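Local coordinates for putative secreted cellulose binding protein (Streptomyces coelicolor, PDB 4OY7) that cleaves cellulose chains oxidatively as a copper-dependent lytic polysaccharide monooxygenase, this chain being its AA10 catalytic domain, at residues A[38-44]-A[77-82]; A[110-116]-A[174-180]. All blocks are in the same frame, centred on the assembly; numbering follows the deposited sequence.

Contact 1: residues A[38-44]-A[77-82]; sequences QSGATAL and YDFSAY
Ser39 OG sits between two partners: it donates to Asp78 OD1 at 2.7 Å and accepts from the backbone N of Ala81 at 3.1 Å. The hydroxyl comes down on OD1 from above the carboxylate plane, 63° out of it, while the backbone N of Ser80 meets the same oxygen nearly head-on, so two donors grip one atom. The carboxylate reaches the serine because Asp78 CG stands anti to its own backbone N (chi1 -179°). Asp78 OD2 accepts from a water that also accepts a hydrogen bond from Gln38 NE2, and the extended glutamine chain runs over the methyl of Ala81.

Further along, Ala43 CB packs on two rings, 3.6 Å from Phe79 CE1 and 3.8 Å from Tyr82 CE2, while the carbonyl O of Ala43 lies at the edge of the phenylalanine. Leu44 crosses Tyr82 at about a right angle and brings CD2 to 3.3 Å from the tyrosine OH. That hydroxyl donates to a water which in turn donates to Gly40 O, and Thr42 CG2 touches the Tyr77 ring. Behind these, Thr11 of helix 10-18 touches Phe79 and Tyr82.

Gly40, with positive phi, carries the chain from helix 30-39 toward helix 42-45. Against this turn, Asp78 forms an Asx turn leading into the 3-10 segment at 80-82, in the long, mostly helical and loop insertion that follows strand 4-6 along the chain and ends before strand 99-105 of the LPMO domain.

Contact 2: residues A[110-116]-A[174-180]; sequences HPGDFRV and MQWVRSD. With CU (copper (II) ion), chain I.
The guanidinium of Arg178 lies flat on the imidazole of copper ligand His110, planes 18° apart, with CZ 3.2 Å from His110 ND1. Stacking rather than a hydrogen bond joins them, ND1 and the arginine nitrogens all being donors. With its chain bent at chi3 (64°), Arg178 grips Asp180 side-on, NE to OD1 at 2.8 Å and NH2 to OD2 at 3.1 Å, while NH1 pairs with Glu183. A water ties His110 ND1 to Asp180 OD2, fixing the ring's rotation as NE2 binds copper at 2.4 Å.

The strands run antiparallel, 112-116 against 174-178. Phe114 and Trp176 point the same way in an offset stack, centroids 3.9 Å apart, and the indole NE1 donates to a water held by His110 O. On the opposite face of the sheet from Phe114 and Trp176, Val177 CG2 lies over the guanidinium of Arg115, whose NH1 donates a hydrogen bond to Gly57 O. Gly112 comes so close to Val177 O that a side chain would collide.

With an alanine in place of Arg178, Asp180 and Glu183 would probably lose their cationic mate, and the imidazole the guanidinium over one face. Spread between two carboxylates, the arginine's charge is likely to be partly offset where it meets the copper ligand.

In the fold
Along the chain the two contacts come in series, contact 1 closing before contact 2 opens, and both belong to the single LPMO domain. Their centres are 23 Å apart and their nearest atoms about 12 Å, so they do not touch. Contact 2 joins strands 112-119 and 168-178 of the mixed sheet; contact 1 lies outside the sheets, pairing the junction of helices 30-39 and 42-45 with the loop between strands 51-52 and 92-94. The copper site relates them: contact 2 supplies His110, while the Tyr77 side chain of contact 1 comes about 6 Å from that of His1, the other histidine ligand, but stays about 10 Å from the metal itself.

Contact 1: residues A[38-44]-A[77-82]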
# COMPACT_ATOMS: atom_id res chain seq x y z
N GLN A 38 2.90 -11.25 14.74
CA GLN A 38 3.71 -10.18 15.31
C GLN A 38 2.93 -8.93 15.70
O GLN A 38 2.94 -8.51 16.86
CB GLN A 38 4.84 -9.78 14.39
CG GLN A 38 5.55 -8.56 14.96
CD GLN A 38 6.74 -8.10 14.16
OE1 GLN A 38 7.46 -8.90 13.59
NE2 GLN A 38 6.97 -6.78 14.16
N SER A 39 2.23 -8.32 14.76
CA SER A 39 1.63 -7.00 15.02
C SER A 39 0.18 -7.02 15.47
O SER A 39 -0.33 -6.01 15.96
CB SER A 39 1.80 -6.10 13.80
OG SER A 39 3.15 -5.70 13.65
N GLY A 40 -0.49 -8.17 15.38
CA GLY A 40 -1.84 -8.30 15.92
C GLY A 40 -2.98 -8.05 14.96
O GLY A 40 -2.82 -7.41 13.91
N ALA A 41 -4.16 -8.52 15.36
CA ALA A 41 -5.38 -8.47 14.56
C ALA A 41 -5.86 -7.04 14.31
O ALA A 41 -6.53 -6.78 13.30
CB ALA A 41 -6.48 -9.28 15.24
N THR A 42 -5.55 -6.14 15.25
CA THR A 42 -5.97 -4.74 15.17
C THR A 42 -5.55 -4.09 13.84
O THR A 42 -6.28 -3.28 13.27
CB THR A 42 -5.39 -3.94 16.36
OG1 THR A 42 -5.88 -4.51 17.58
CG2 THR A 42 -5.75 -2.45 16.29
N ALA A 43 -4.36 -4.45 13.36
CA ALA A 43 -3.87 -3.98 12.05
C ALA A 43 -4.80 -4.33 10.90
O ALA A 43 -4.95 -3.55 9.98
CB ALA A 43 -2.48 -4.51 11.77
N LEU A 44 -5.34 -5.55 10.89
CA LEU A 44 -6.25 -5.98 9.83
C LEU A 44 -7.67 -5.42 9.96
O LEU A 44 -8.34 -5.17 8.96
CB LEU A 44 -6.28 -7.50 9.72
CG LEU A 44 -4.91 -8.12 9.42
CD1 LEU A 44 -5.04 -9.62 9.31
CD2 LEU A 44 -4.33 -7.52 8.15
N TYR A 77 -1.45 2.49 15.43
CA TYR A 77 -1.47 1.04 15.50
C TYR A 77 -0.11 0.45 15.15
O TYR A 77 0.74 1.11 14.54
CB TYR A 77 -2.53 0.48 14.53
CG TYR A 77 -3.88 1.08 14.74
CD1 TYR A 77 -4.58 0.83 15.93
CD2 TYR A 77 -4.45 1.92 13.80
CE1 TYR A 77 -5.81 1.40 16.15
CE2 TYR A 77 -5.68 2.53 14.03
CZ TYR A 77 -6.36 2.24 15.21
OH TYR A 77 -7.58 2.80 15.46
N ASP A 78 0.05 -0.83 15.48
CA ASP A 78 1.28 -1.54 15.18
C ASP A 78 1.15 -2.13 13.79
O ASP A 78 0.39 -3.07 13.60
CB ASP A 78 1.53 -2.64 16.21
CG ASP A 78 2.81 -3.42 15.96
OD1 ASP A 78 3.42 -3.31 14.86
OD2 ASP A 78 3.22 -4.16 16.86
N PHE A 79 1.85 -1.54 12.82
CA PHE A 79 1.90 -2.05 11.44
C PHE A 79 3.32 -2.47 11.11
O PHE A 79 3.64 -2.72 9.95
CB PHE A 79 1.48 -0.97 10.43
CG PHE A 79 0.01 -0.66 10.44
CD1 PHE A 79 -0.94 -1.60 10.02
CD2 PHE A 79 -0.43 0.59 10.86
CE1 PHE A 79 -2.30 -1.30 10.06
CE2 PHE A 79 -1.78 0.89 10.91
CZ PHE A 79 -2.72 -0.04 10.50
N SER A 80 4.15 -2.62 12.13
CA SER A 80 5.58 -2.87 11.94
C SER A 80 5.87 -4.13 11.12
O SER A 80 6.80 -4.14 10.31
CB SER A 80 6.30 -2.91 13.30
OG SER A 80 7.71 -3.06 13.15
N ALA A 81 5.05 -5.16 11.31
CA ALA A 81 5.25 -6.43 10.60
C ALA A 81 5.10 -6.34 9.09
O ALA A 81 5.64 -7.18 8.37
CB ALA A 81 4.33 -7.53 11.15
N TYR A 82 4.41 -5.30 8.63
CA TYR A 82 4.11 -5.11 7.21
C TYR A 82 5.31 -4.51 6.49
O TYR A 82 5.29 -4.40 5.28
CB TYR A 82 2.78 -4.31 7.05
CG TYR A 82 1.65 -5.10 7.66
CD1 TYR A 82 0.97 -6.06 6.94
CD2 TYR A 82 1.33 -4.97 9.01
CE1 TYR A 82 -0.02 -6.83 7.50
CE2 TYR A 82 0.35 -5.74 9.59
CZ TYR A 82 -0.33 -6.68 8.84
OH TYR A 82 -1.29 -7.51 9.39
O HOH W 1 5.51 -5.55 16.78
O HOH W 2 -1.98 -3.95 15.10
O HOH W 3 -0.87 -7.58 12.06

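Contact 2: residues A[110-116]-A[174-180]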
# COMPACT_ATOMS: atom_id res chain seq x y z
N HIS A 110 -10.60 12.50 1.73
CA HIS A 110 -9.85 13.72 1.97
C HIS A 110 -9.36 14.28 0.64
O HIS A 110 -9.02 13.51 -0.26
CB HIS A 110 -8.61 13.45 2.84
CG HIS A 110 -8.90 12.76 4.14
ND1 HIS A 110 -9.55 13.38 5.19
CD2 HIS A 110 -8.61 11.51 4.56
CE1 HIS A 110 -9.64 12.54 6.20
NE2 HIS A 110 -9.11 11.39 5.83
N PRO A 111 -9.25 15.62 0.53
CA PRO A 111 -8.59 16.20 -0.63
C PRO A 111 -7.04 16.03 -0.58
O PRO A 111 -6.45 15.96 0.48
CB PRO A 111 -8.96 17.68 -0.51
CG PRO A 111 -9.04 17.91 0.96
CD PRO A 111 -9.60 16.63 1.54
N GLY A 112 -6.40 15.93 -1.75
CA GLY A 112 -4.94 15.77 -1.81
C GLY A 112 -4.45 15.00 -3.03
O GLY A 112 -5.22 14.75 -3.98
N ASP A 113 -3.16 14.67 -2.98
CA ASP A 113 -2.42 13.99 -4.05
C ASP A 113 -2.08 12.58 -3.64
O ASP A 113 -1.70 12.32 -2.47
CB ASP A 113 -1.06 14.66 -4.33
CG ASP A 113 -1.16 16.00 -4.96
OD1 ASP A 113 -2.22 16.38 -5.44
OD2 ASP A 113 -0.10 16.67 -4.98
N PHE A 114 -2.12 11.67 -4.60
CA PHE A 114 -1.55 10.36 -4.47
C PHE A 114 -0.23 10.31 -5.22
O PHE A 114 -0.19 10.44 -6.46
CB PHE A 114 -2.52 9.33 -5.01
CG PHE A 114 -3.78 9.24 -4.22
CD1 PHE A 114 -4.88 10.02 -4.53
CD2 PHE A 114 -3.88 8.36 -3.15
CE1 PHE A 114 -6.06 9.94 -3.80
CE2 PHE A 114 -5.05 8.28 -2.40
CZ PHE A 114 -6.14 9.07 -2.72
N ARG A 115 0.85 10.13 -4.47
CA ARG A 115 2.21 10.04 -5.05
C ARG A 115 2.50 8.59 -5.20
O ARG A 115 2.58 7.88 -4.18
CB ARG A 115 3.22 10.70 -4.13
CG ARG A 115 3.03 12.19 -3.99
CD ARG A 115 3.91 12.79 -2.95
NE ARG A 115 3.63 14.21 -2.71
CZ ARG A 115 4.23 14.93 -1.78
NH1 ARG A 115 5.19 14.39 -1.01
NH2 ARG A 115 3.91 16.22 -1.65
N VAL A 116 2.69 8.16 -6.44
CA VAL A 116 2.82 6.75 -6.78
C VAL A 116 4.25 6.44 -7.23
O VAL A 116 4.76 7.06 -8.18
CB VAL A 116 1.81 6.35 -7.88
CG1 VAL A 116 1.97 4.87 -8.24
CG2 VAL A 116 0.35 6.69 -7.47
N MET A 174 2.67 4.07 -2.33
CA MET A 174 1.91 5.31 -2.50
C MET A 174 1.87 6.09 -1.22
O MET A 174 1.74 5.50 -0.11
CB MET A 174 0.49 5.04 -2.97
CG MET A 174 0.38 4.05 -4.09
SD MET A 174 -1.31 3.99 -4.74
CE MET A 174 -1.20 2.48 -5.67
N GLN A 175 2.02 7.39 -1.36
CA GLN A 175 1.87 8.33 -0.25
C GLN A 175 0.71 9.24 -0.60
O GLN A 175 0.69 9.91 -1.64
CB GLN A 175 3.14 9.11 0.03
CG GLN A 175 3.12 9.83 1.36
CD GLN A 175 4.45 10.47 1.70
OE1 GLN A 175 5.50 10.08 1.16
NE2 GLN A 175 4.44 11.45 2.61
N TRP A 176 -0.31 9.20 0.26
CA TRP A 176 -1.49 10.01 0.10
C TRP A 176 -1.26 11.25 0.94
O TRP A 176 -1.25 11.18 2.17
CB TRP A 176 -2.73 9.26 0.60
CG TRP A 176 -4.03 9.96 0.38
CD1 TRP A 176 -4.28 11.05 -0.42
CD2 TRP A 176 -5.30 9.57 0.93
NE1 TRP A 176 -5.61 11.37 -0.37
CE2 TRP A 176 -6.26 10.48 0.45
CE3 TRP A 176 -5.71 8.54 1.81
CZ2 TRP A 176 -7.60 10.39 0.80
CZ3 TRP A 176 -7.01 8.47 2.15
CH2 TRP A 176 -7.96 9.38 1.64
N VAL A 177 -1.09 12.37 0.26
CA VAL A 177 -0.72 13.64 0.88
C VAL A 177 -1.93 14.55 0.90
O VAL A 177 -2.35 15.09 -0.13
CB VAL A 177 0.47 14.27 0.14
CG1 VAL A 177 0.89 15.57 0.81
CG2 VAL A 177 1.59 13.23 0.09
N ARG A 178 -2.54 14.67 2.08
CA ARG A 178 -3.69 15.54 2.23
C ARG A 178 -3.29 16.98 1.97
O ARG A 178 -2.19 17.40 2.32
CB ARG A 178 -4.30 15.41 3.64
CG ARG A 178 -5.05 14.09 3.84
CD ARG A 178 -5.61 13.96 5.26
NE ARG A 178 -6.62 14.99 5.54
CZ ARG A 178 -7.28 15.09 6.70
NH1 ARG A 178 -7.04 14.25 7.70
NH2 ARG A 178 -8.14 16.08 6.88
N SER A 179 -4.18 17.71 1.33
CA SER A 179 -3.97 19.14 1.12
C SER A 179 -4.52 19.98 2.26
O SER A 179 -4.26 21.19 2.31
CB SER A 179 -4.58 19.58 -0.20
OG SER A 179 -5.95 19.28 -0.20
N ASP A 180 -5.24 19.36 3.20
CA ASP A 180 -5.91 20.08 4.29
C ASP A 180 -5.47 19.63 5.67
O ASP A 180 -6.16 19.88 6.63
CB ASP A 180 -7.41 19.86 4.15
CG ASP A 180 -7.82 18.40 4.40
OD1 ASP A 180 -7.00 17.47 4.22
OD2 ASP A 180 -9.01 18.18 4.75
CU CU I . -8.79 9.50 7.25
O HOH W 4 -7.30 12.92 -2.59
O HOH W 5 -10.70 15.86 4.77
O HOH W 6 6.57 11.61 -0.72
O HOH W 7 -8.14 10.66 8.44